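PDB 2FON: peroxisomal acyl-CoA oxidase 1A from Solanum lycopersicum, which probably catalyses the FAD-dependent oxidation of acyl-CoA in peroxisomal fatty-acid beta-oxidation. Local coordinates for residues B[65-70]-B[85-90]; B[456-461]-B[512-517]; B[472-477]-B[543-548]. One frame throughout, in Å; residues are numbered along the deposited sequence.

Contact 1. Residues B[65-70]-B[85-90]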
loop_
_atom_site.group_PDB
_atom_site.type_symbol
_atom_site.label_atom_id
_atom_site.label_comp_id
_atom_site.label_asym_id
_atom_site.label_seq_id
_atom_site.Cartn_x
_atom_site.Cartn_y
_atom_site.Cartn_z
ATOM N N PRO B 65 -30.890 -6.050 -11.171
ATOM C CA PRO B 65 -30.888 -4.582 -11.035
ATOM C C PRO B 65 -30.601 -4.159 -9.611
ATOM O O PRO B 65 -29.693 -3.351 -9.402
ATOM C CB PRO B 65 -32.303 -4.195 -11.449
ATOM C CG PRO B 65 -32.631 -5.198 -12.487
ATOM C CD PRO B 65 -31.884 -6.491 -12.153
ATOM N N GLY B 66 -31.338 -4.730 -8.657
ATOM C CA GLY B 66 -31.272 -4.352 -7.249
ATOM C C GLY B 66 -29.963 -4.624 -6.536
ATOM O O GLY B 66 -29.793 -4.210 -5.408
ATOM N N PHE B 67 -29.021 -5.319 -7.168
ATOM C CA PHE B 67 -27.672 -5.439 -6.616
ATOM C C PHE B 67 -26.611 -4.661 -7.368
ATOM O O PHE B 67 -25.424 -4.900 -7.154
ATOM C CB PHE B 67 -27.250 -6.900 -6.599
ATOM C CG PHE B 67 -28.051 -7.736 -5.679
ATOM C CD1 PHE B 67 -28.659 -8.911 -6.143
ATOM C CD2 PHE B 67 -28.217 -7.355 -4.328
ATOM C CE1 PHE B 67 -29.432 -9.704 -5.295
ATOM C CE2 PHE B 67 -28.988 -8.152 -3.455
ATOM C CZ PHE B 67 -29.586 -9.351 -3.962
ATOM N N SER B 68 -27.008 -3.748 -8.247
ATOM C CA SER B 68 -26.067 -2.916 -8.976
ATOM C C SER B 68 -25.136 -2.107 -8.050
ATOM O O SER B 68 -25.557 -1.575 -7.017
ATOM C CB SER B 68 -26.843 -1.965 -9.882
ATOM O OG SER B 68 -26.058 -0.843 -10.247
ATOM N N LYS B 69 -23.876 -1.987 -8.427
ATOM C CA LYS B 69 -22.947 -1.159 -7.675
ATOM C C LYS B 69 -22.769 0.138 -8.399
ATOM O O LYS B 69 -21.908 0.920 -8.070
ATOM C CB LYS B 69 -21.602 -1.863 -7.493
ATOM C CG LYS B 69 -21.747 -3.234 -6.876
ATOM C CD LYS B 69 -20.455 -3.828 -6.293
ATOM C CE LYS B 69 -19.387 -4.205 -7.358
ATOM N NZ LYS B 69 -18.941 -5.650 -7.196
ATOM N N GLU B 70 -23.588 0.385 -9.400
ATOM C CA GLU B 70 -23.403 1.591 -10.213
ATOM C C GLU B 70 -23.524 2.761 -9.271
ATOM O O GLU B 70 -24.359 2.728 -8.359
ATOM C CB GLU B 70 -24.438 1.687 -11.336
ATOM C CG GLU B 70 -24.180 2.825 -12.353
ATOM C CD GLU B 70 -22.814 2.715 -13.081
ATOM O OE1 GLU B 70 -22.190 1.623 -13.024
ATOM O OE2 GLU B 70 -22.363 3.712 -13.709
ATOM N N LEU B 85 -28.535 -0.229 3.418
ATOM C CA LEU B 85 -29.624 -0.861 4.158
ATOM C C LEU B 85 -30.545 -1.520 3.175
ATOM O O LEU B 85 -30.871 -2.698 3.338
ATOM C CB LEU B 85 -30.327 0.120 5.059
ATOM C CG LEU B 85 -29.355 0.656 6.156
ATOM C CD1 LEU B 85 -30.066 1.464 7.243
ATOM C CD2 LEU B 85 -28.454 -0.422 6.786
ATOM N N ARG B 86 -30.860 -0.780 2.109
ATOM C CA ARG B 86 -31.729 -1.242 1.051
ATOM C C ARG B 86 -31.332 -2.566 0.454
ATOM O O ARG B 86 -32.159 -3.480 0.350
ATOM C CB ARG B 86 -31.726 -0.235 -0.061
ATOM C CG ARG B 86 -32.934 -0.381 -0.963
ATOM C CD ARG B 86 -32.689 0.259 -2.256
ATOM N NE ARG B 86 -32.064 -0.770 -3.045
ATOM C CZ ARG B 86 -30.847 -0.714 -3.553
ATOM N NH1 ARG B 86 -30.099 0.351 -3.362
ATOM N NH2 ARG B 86 -30.395 -1.734 -4.249
ATOM N N LYS B 87 -30.061 -2.650 0.041
ATOM C CA LYS B 87 -29.490 -3.864 -0.470
ATOM C C LYS B 87 -29.489 -4.934 0.612
ATOM O O LYS B 87 -29.797 -6.062 0.359
ATOM C CB LYS B 87 -28.088 -3.581 -0.869
ATOM C CG LYS B 87 -27.769 -3.602 -2.342
ATOM C CD LYS B 87 -26.273 -3.185 -2.443
ATOM C CE LYS B 87 -25.873 -2.684 -3.811
ATOM N NZ LYS B 87 -24.774 -1.668 -3.765
ATOM N N ALA B 88 -29.158 -4.577 1.847
ATOM C CA ALA B 88 -29.191 -5.570 2.915
ATOM C C ALA B 88 -30.607 -6.271 3.085
ATOM O O ALA B 88 -30.712 -7.524 3.145
ATOM C CB ALA B 88 -28.672 -4.966 4.209
ATOM N N ALA B 89 -31.658 -5.454 3.128
ATOM C CA ALA B 89 -33.015 -5.919 3.107
ATOM C C ALA B 89 -33.315 -6.725 1.858
ATOM O O ALA B 89 -33.941 -7.822 1.935
ATOM C CB ALA B 89 -33.979 -4.733 3.198
ATOM N N TYR B 90 -32.915 -6.200 0.698
ATOM C CA TYR B 90 -33.342 -6.858 -0.545
ATOM C C TYR B 90 -32.734 -8.258 -0.589
ATOM O O TYR B 90 -33.424 -9.231 -0.893
ATOM C CB TYR B 90 -33.051 -6.013 -1.790
ATOM C CG TYR B 90 -33.417 -6.679 -3.084
ATOM C CD1 TYR B 90 -34.737 -6.873 -3.430
ATOM C CD2 TYR B 90 -32.445 -7.134 -3.957
ATOM C CE1 TYR B 90 -35.098 -7.507 -4.586
ATOM C CE2 TYR B 90 -32.775 -7.741 -5.134
ATOM C CZ TYR B 90 -34.127 -7.935 -5.452
ATOM O OH TYR B 90 -34.513 -8.563 -6.636
#

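Contact 2. Residues B[456-461]-B[512-517]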
loop_
_atom_site.group_PDB
_atom_site.type_symbol
_atom_site.label_atom_id
_atom_site.label_comp_id
_atom_site.label_asym_id
_atom_site.label_seq_id
_atom_site.Cartn_x
_atom_site.Cartn_y
_atom_site.Cartn_z
ATOM N N PHE B 456 6.104 -20.735 19.738
ATOM C CA PHE B 456 5.698 -22.121 19.637
ATOM C C PHE B 456 6.797 -22.962 19.017
ATOM O O PHE B 456 6.990 -24.160 19.385
ATOM C CB PHE B 456 4.418 -22.241 18.815
ATOM C CG PHE B 456 4.162 -23.608 18.346
ATOM C CD1 PHE B 456 3.781 -24.597 19.235
ATOM C CD2 PHE B 456 4.382 -23.953 17.020
ATOM C CE1 PHE B 456 3.555 -25.900 18.778
ATOM C CE2 PHE B 456 4.180 -25.272 16.565
ATOM C CZ PHE B 456 3.757 -26.225 17.418
ATOM N N LEU B 457 7.483 -22.358 18.030
ATOM C CA LEU B 457 8.667 -22.986 17.421
ATOM C C LEU B 457 9.756 -23.066 18.473
ATOM O O LEU B 457 10.334 -24.124 18.666
ATOM C CB LEU B 457 9.163 -22.223 16.211
ATOM C CG LEU B 457 8.222 -22.188 15.021
ATOM C CD1 LEU B 457 8.833 -21.288 13.998
ATOM C CD2 LEU B 457 7.898 -23.608 14.423
ATOM N N MET B 458 9.978 -21.972 19.196
ATOM C CA MET B 458 10.977 -21.986 20.246
ATOM C C MET B 458 10.598 -23.030 21.239
ATOM O O MET B 458 11.431 -23.867 21.587
ATOM C CB MET B 458 11.123 -20.637 20.939
ATOM C CG MET B 458 11.647 -19.505 20.014
ATOM S SD MET B 458 13.215 -19.972 19.291
ATOM C CE MET B 458 12.759 -20.406 17.612
ATOM N N LYS B 459 9.337 -23.055 21.650
ATOM C CA LYS B 459 8.885 -24.142 22.534
ATOM C C LYS B 459 9.170 -25.510 21.916
ATOM O O LYS B 459 9.693 -26.411 22.586
ATOM C CB LYS B 459 7.395 -24.025 22.879
ATOM C CG LYS B 459 6.965 -25.043 23.921
ATOM C CD LYS B 459 5.467 -25.142 24.007
ATOM C CE LYS B 459 5.047 -25.766 25.323
ATOM N NZ LYS B 459 3.922 -24.957 25.913
ATOM N N THR B 460 8.841 -25.669 20.635
ATOM C CA THR B 460 8.983 -26.989 20.031
ATOM C C THR B 460 10.432 -27.408 20.038
ATOM O O THR B 460 10.728 -28.580 20.235
ATOM C CB THR B 460 8.406 -27.041 18.621
ATOM O OG1 THR B 460 6.985 -27.074 18.709
ATOM C CG2 THR B 460 8.815 -28.276 17.907
ATOM N N ILE B 461 11.341 -26.452 19.855
ATOM C CA ILE B 461 12.730 -26.825 19.897
ATOM C C ILE B 461 13.134 -27.255 21.310
ATOM O O ILE B 461 13.659 -28.355 21.466
ATOM C CB ILE B 461 13.712 -25.831 19.207
ATOM C CG1 ILE B 461 13.641 -26.009 17.702
ATOM C CG2 ILE B 461 15.171 -26.111 19.652
ATOM C CD1 ILE B 461 13.928 -24.786 16.976
ATOM N N ARG B 512 17.157 -24.181 10.235
ATOM C CA ARG B 512 18.328 -23.398 10.543
ATOM C C ARG B 512 17.943 -22.075 11.188
ATOM O O ARG B 512 18.468 -21.746 12.227
ATOM C CB ARG B 512 19.181 -23.211 9.319
ATOM C CG ARG B 512 19.984 -24.408 9.000
ATOM C CD ARG B 512 19.997 -24.633 7.520
ATOM N NE ARG B 512 20.665 -25.884 7.189
ATOM C CZ ARG B 512 21.892 -25.946 6.688
ATOM N NH1 ARG B 512 22.566 -24.819 6.448
ATOM N NH2 ARG B 512 22.436 -27.131 6.413
ATOM N N MET B 513 16.979 -21.357 10.631
ATOM C CA MET B 513 16.632 -20.057 11.210
ATOM C C MET B 513 16.101 -20.146 12.631
ATOM O O MET B 513 16.541 -19.390 13.517
ATOM C CB MET B 513 15.719 -19.241 10.313
ATOM C CG MET B 513 16.473 -18.552 9.216
ATOM S SD MET B 513 15.318 -17.931 7.996
ATOM C CE MET B 513 14.640 -16.464 8.820
ATOM N N SER B 514 15.200 -21.103 12.857
ATOM C CA SER B 514 14.690 -21.341 14.204
ATOM C C SER B 514 15.766 -21.789 15.179
ATOM O O SER B 514 15.795 -21.318 16.296
ATOM C CB SER B 514 13.551 -22.324 14.184
ATOM O OG SER B 514 12.389 -21.642 13.789
ATOM N N VAL B 515 16.666 -22.658 14.746
ATOM C CA VAL B 515 17.768 -23.073 15.596
ATOM C C VAL B 515 18.601 -21.869 16.001
ATOM O O VAL B 515 18.908 -21.668 17.168
ATOM C CB VAL B 515 18.643 -24.170 14.900
ATOM C CG1 VAL B 515 20.039 -24.269 15.512
ATOM C CG2 VAL B 515 17.927 -25.534 14.971
ATOM N N ALA B 516 18.930 -21.048 15.022
ATOM C CA ALA B 516 19.727 -19.847 15.258
ATOM C C ALA B 516 19.000 -18.935 16.276
ATOM O O ALA B 516 19.651 -18.335 17.153
ATOM C CB ALA B 516 20.050 -19.103 13.908
ATOM N N CYS B 517 17.666 -18.874 16.199
ATOM C CA CYS B 517 16.950 -18.128 17.211
ATOM C C CYS B 517 17.049 -18.731 18.621
ATOM O O CYS B 517 17.293 -18.004 19.605
ATOM C CB CYS B 517 15.512 -17.976 16.832
ATOM S SG CYS B 517 15.295 -16.606 15.731
#

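Contact 3. Residues B[472-477]-B[543-548]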
loop_
_atom_site.group_PDB
_atom_site.type_symbol
_atom_site.label_atom_id
_atom_site.label_comp_id
_atom_site.label_asym_id
_atom_site.label_seq_id
_atom_site.Cartn_x
_atom_site.Cartn_y
_atom_site.Cartn_z
ATOM N N GLY B 472 2.416 -32.840 13.058
ATOM C CA GLY B 472 1.857 -32.066 11.955
ATOM C C GLY B 472 2.925 -31.271 11.226
ATOM O O GLY B 472 3.997 -31.788 10.900
ATOM N N THR B 473 2.619 -29.990 11.028
ATOM C CA THR B 473 3.458 -29.002 10.356
ATOM C C THR B 473 4.837 -28.706 10.992
ATOM O O THR B 473 5.657 -28.026 10.373
ATOM C CB THR B 473 2.681 -27.657 10.196
ATOM O OG1 THR B 473 2.450 -27.087 11.485
ATOM C CG2 THR B 473 1.342 -27.880 9.551
ATOM N N VAL B 474 5.108 -29.185 12.207
ATOM C CA VAL B 474 6.474 -29.096 12.709
ATOM C C VAL B 474 7.118 -30.441 12.826
ATOM O O VAL B 474 8.078 -30.617 13.584
ATOM C CB VAL B 474 6.608 -28.362 14.057
ATOM C CG1 VAL B 474 6.401 -26.871 13.876
ATOM C CG2 VAL B 474 5.669 -28.944 15.062
ATOM N N SER B 475 6.625 -31.410 12.069
ATOM C CA SER B 475 7.267 -32.701 12.129
ATOM C C SER B 475 8.699 -32.636 11.525
ATOM O O SER B 475 9.579 -33.391 11.914
ATOM C CB SER B 475 6.392 -33.765 11.501
ATOM O OG SER B 475 6.958 -34.165 10.276
ATOM N N TYR B 476 8.945 -31.704 10.614
ATOM C CA TYR B 476 10.303 -31.488 10.139
ATOM C C TYR B 476 11.312 -31.191 11.241
ATOM O O TYR B 476 12.440 -31.636 11.148
ATOM C CB TYR B 476 10.370 -30.428 9.068
ATOM C CG TYR B 476 10.153 -28.990 9.539
ATOM C CD1 TYR B 476 11.240 -28.160 9.810
ATOM C CD2 TYR B 476 8.874 -28.453 9.660
ATOM C CE1 TYR B 476 11.068 -26.851 10.190
ATOM C CE2 TYR B 476 8.690 -27.155 10.059
ATOM C CZ TYR B 476 9.794 -26.343 10.320
ATOM O OH TYR B 476 9.630 -25.026 10.725
ATOM N N MET B 477 10.922 -30.489 12.296
ATOM C CA MET B 477 11.876 -30.179 13.365
ATOM C C MET B 477 12.390 -31.395 14.129
ATOM O O MET B 477 13.345 -31.296 14.931
ATOM C CB MET B 477 11.282 -29.205 14.336
ATOM C CG MET B 477 10.843 -27.946 13.656
ATOM S SD MET B 477 11.574 -26.627 14.598
ATOM C CE MET B 477 11.055 -25.170 13.678
ATOM N N VAL B 543 8.027 -16.334 9.798
ATOM C CA VAL B 543 7.678 -16.181 8.387
ATOM C C VAL B 543 8.179 -17.376 7.617
ATOM O O VAL B 543 7.406 -18.041 6.949
ATOM C CB VAL B 543 8.076 -14.778 7.725
ATOM C CG1 VAL B 543 7.724 -14.733 6.221
ATOM C CG2 VAL B 543 7.376 -13.582 8.440
ATOM N N ALA B 544 9.454 -17.685 7.757
ATOM C CA ALA B 544 10.062 -18.808 7.012
ATOM C C ALA B 544 9.269 -20.144 7.164
ATOM O O ALA B 544 9.007 -20.864 6.178
ATOM C CB ALA B 544 11.529 -18.980 7.417
ATOM N N HIS B 545 8.875 -20.426 8.407
ATOM C CA HIS B 545 8.025 -21.571 8.742
ATOM C C HIS B 545 6.680 -21.544 8.040
ATOM O O HIS B 545 6.265 -22.556 7.465
ATOM C CB HIS B 545 7.860 -21.698 10.257
ATOM C CG HIS B 545 6.828 -22.699 10.679
ATOM N ND1 HIS B 545 7.026 -24.067 10.593
ATOM C CD2 HIS B 545 5.596 -22.528 11.222
ATOM C CE1 HIS B 545 5.953 -24.691 11.045
ATOM N NE2 HIS B 545 5.064 -23.780 11.426
ATOM N N CYS B 546 6.005 -20.400 8.076
ATOM C CA CYS B 546 4.746 -20.270 7.367
ATOM C C CYS B 546 4.874 -20.489 5.852
ATOM O O CYS B 546 4.051 -21.162 5.231
ATOM C CB CYS B 546 4.075 -18.940 7.680
ATOM S SG CYS B 546 3.638 -18.818 9.484
ATOM N N GLN B 547 5.923 -19.922 5.279
ATOM C CA GLN B 547 6.234 -20.059 3.875
ATOM C C GLN B 547 6.399 -21.515 3.567
ATOM O O GLN B 547 5.979 -21.964 2.502
ATOM C CB GLN B 547 7.501 -19.291 3.559
ATOM C CG GLN B 547 7.231 -17.799 3.422
ATOM C CD GLN B 547 8.473 -16.962 3.205
ATOM O OE1 GLN B 547 9.545 -17.274 3.675
ATOM N NE2 GLN B 547 8.324 -15.903 2.517
ATOM N N LEU B 548 6.968 -22.258 4.518
ATOM C CA LEU B 548 7.213 -23.657 4.333
ATOM C C LEU B 548 5.877 -24.401 4.366
ATOM O O LEU B 548 5.656 -25.355 3.630
ATOM C CB LEU B 548 8.190 -24.197 5.398
ATOM C CG LEU B 548 8.155 -25.718 5.626
ATOM C CD1 LEU B 548 8.607 -26.470 4.392
ATOM C CD2 LEU B 548 8.958 -26.158 6.809
#

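Contact 1. Residues B[65-70]-B[85-90]
Tyr90 CD2 lies over one face of the Phe67 ring while Lys87 CG meets that ring's edge, where segment 65-70 folds back on helix 77-97. The two rings make an oblique aromatic pair, with centroids 5.1 Å apart and planes at 54°. Its touching atoms are on one side of the tyrosine: Tyr90 CD2 approaches Phe67 CZ to 3.6 Å, and Tyr90 CE2 sits above the phenylalanine plane, displaced toward the rim. With CG of Tyr90 anti to the backbone N (chi1 177°), the ring is carried toward the loop, and Gly66 O is 4.2 Å from Tyr90 CD2. Phe67 starts away from the helix, but its ring returns to meet it.

Lys87 runs extended beyond CG along the loop. Its CG is 4.3 Å from Phe67 CD2 and 3.7 Å from Gly66 O. Further out, Lys87 CE is 3.4 Å from Ser68 O, and the same carbonyl receives a weak hydrogen bond from Lys87 NZ at 3.3 Å. The stronger polar partner of that amine is Glu114, in a salt bridge, while Tyr90 OH bonds to Asp64, the residue just before segment 65-70. On the loop side, Ser68 OG accepts from Glu70 N at 2.9 Å, forming an ST turn.

The contact joins part of the loop between helices 48-62 and 77-97 to the second of them, within the N-terminal acyl-CoA oxidase family region. Its chemistry is divided: apolar surfaces meet at the two rings and the lysine methylenes, whereas the amine and the phenol hydroxyl are anchored chiefly to acidic residues beside the contact, which implies that contact and surroundings together fix these side chains.

Contact 2. Residues B[456-461]-B[512-517]
Met458 reaches across to helix 499-521 with its methyl group foremost: CE lies 3.4 Å from Ser514 O and 3.8 Å from Cys517 CB. The thioether chain bends at chi2 (-57°) and again at chi3, which turns the end toward the other helix although its CB does not point at that helix. Ile461, whose CB points toward the other helix, sends CD1 to Ser514 CB at 3.7 Å, so methyl groups from two residues approach the serine methylene. Leu457 comes at the hydroxyl instead, with CD1 3.6 Å from Ser514 OG. These approaches converge on a small side chain where helix 446-462, at the end of the C-alpha1 region, crosses helix 499-521 of the C-terminal acyl-CoA oxidase region nearly at right angles. The short axes of 456-461 and 512-517 pass 9.8 Å apart at a crossing angle of -81°, and the footprint is correspondingly small, 225 Å² over both sides. Leu457 faces Ser514 at the closest pair of CA atoms, 7.0 Å apart. Helix 535-558 packs against both partners, with Leu538 touching Met458 as well as Cys517.

Contact 3. Residues B[472-477]-B[543-548]
Tyr476 holds CG between its backbone N and carbonyl carbon (chi1 72°), while His545 turns CG anti to its backbone N (chi1 170°), and these two settings bring the phenol and imidazole rims together. The site lies in the C-terminal all-helical region, where a short 3-10 segment after helix 446-462 packs against the side of helix 535-558. Tyr476 OH and His545 ND1 form a hydrogen bond of 2.8 Å. The rings are tilted by 29° and meet rim to rim. Ser510 of helix 499-521 also bonds the tyrosine hydroxyl and is its stronger partner, so this buried oxygen links the loop to two helices.

From the opposite direction Leu548 lays CD2 over one face of the phenol, in a CH-pi contact 3.6 Å from the Tyr476 ring centroid; Met477 CG lies over the opposite face, near the rim. A phenylalanine here in place of Tyr476 would probably leave His545 ND1 and Ser510 without the hydroxyl that joins them, and the imidazole freer to turn.

The far end of the imidazole is met by the start of the loop segment. Thr473, whose hydroxyl bonds to Glu391, brings its carbonyl to the ring edge near its plane, with Thr473 O 3.4 Å from His545 CE1. Val474 crosses the histidine side chain at about a right angle and sets its CG1 3.6 Å from that same CE1.

Contacts 2 and 3 are neighbours, with centres 10 Å apart on the same side of the chain's centre. Their segments alternate along the sequence, and they touch directly: Leu457 CD2 is 3.6 Å from Met477 CE and, at the same distance, from Val474 CG1. Helices 446-462, 499-521 and 535-558 thus share one packed region with the loop 472-477. Contact 1 is separate, on the opposite side of the chain's centre, with nearest atoms about 38 Å from contact 2 and about 30 Å from contact 3. All three lie away from the FAD pocket, although helix 446-462 begins just after Glu443, the predicted proton acceptor, and Asp445, which binds FAD.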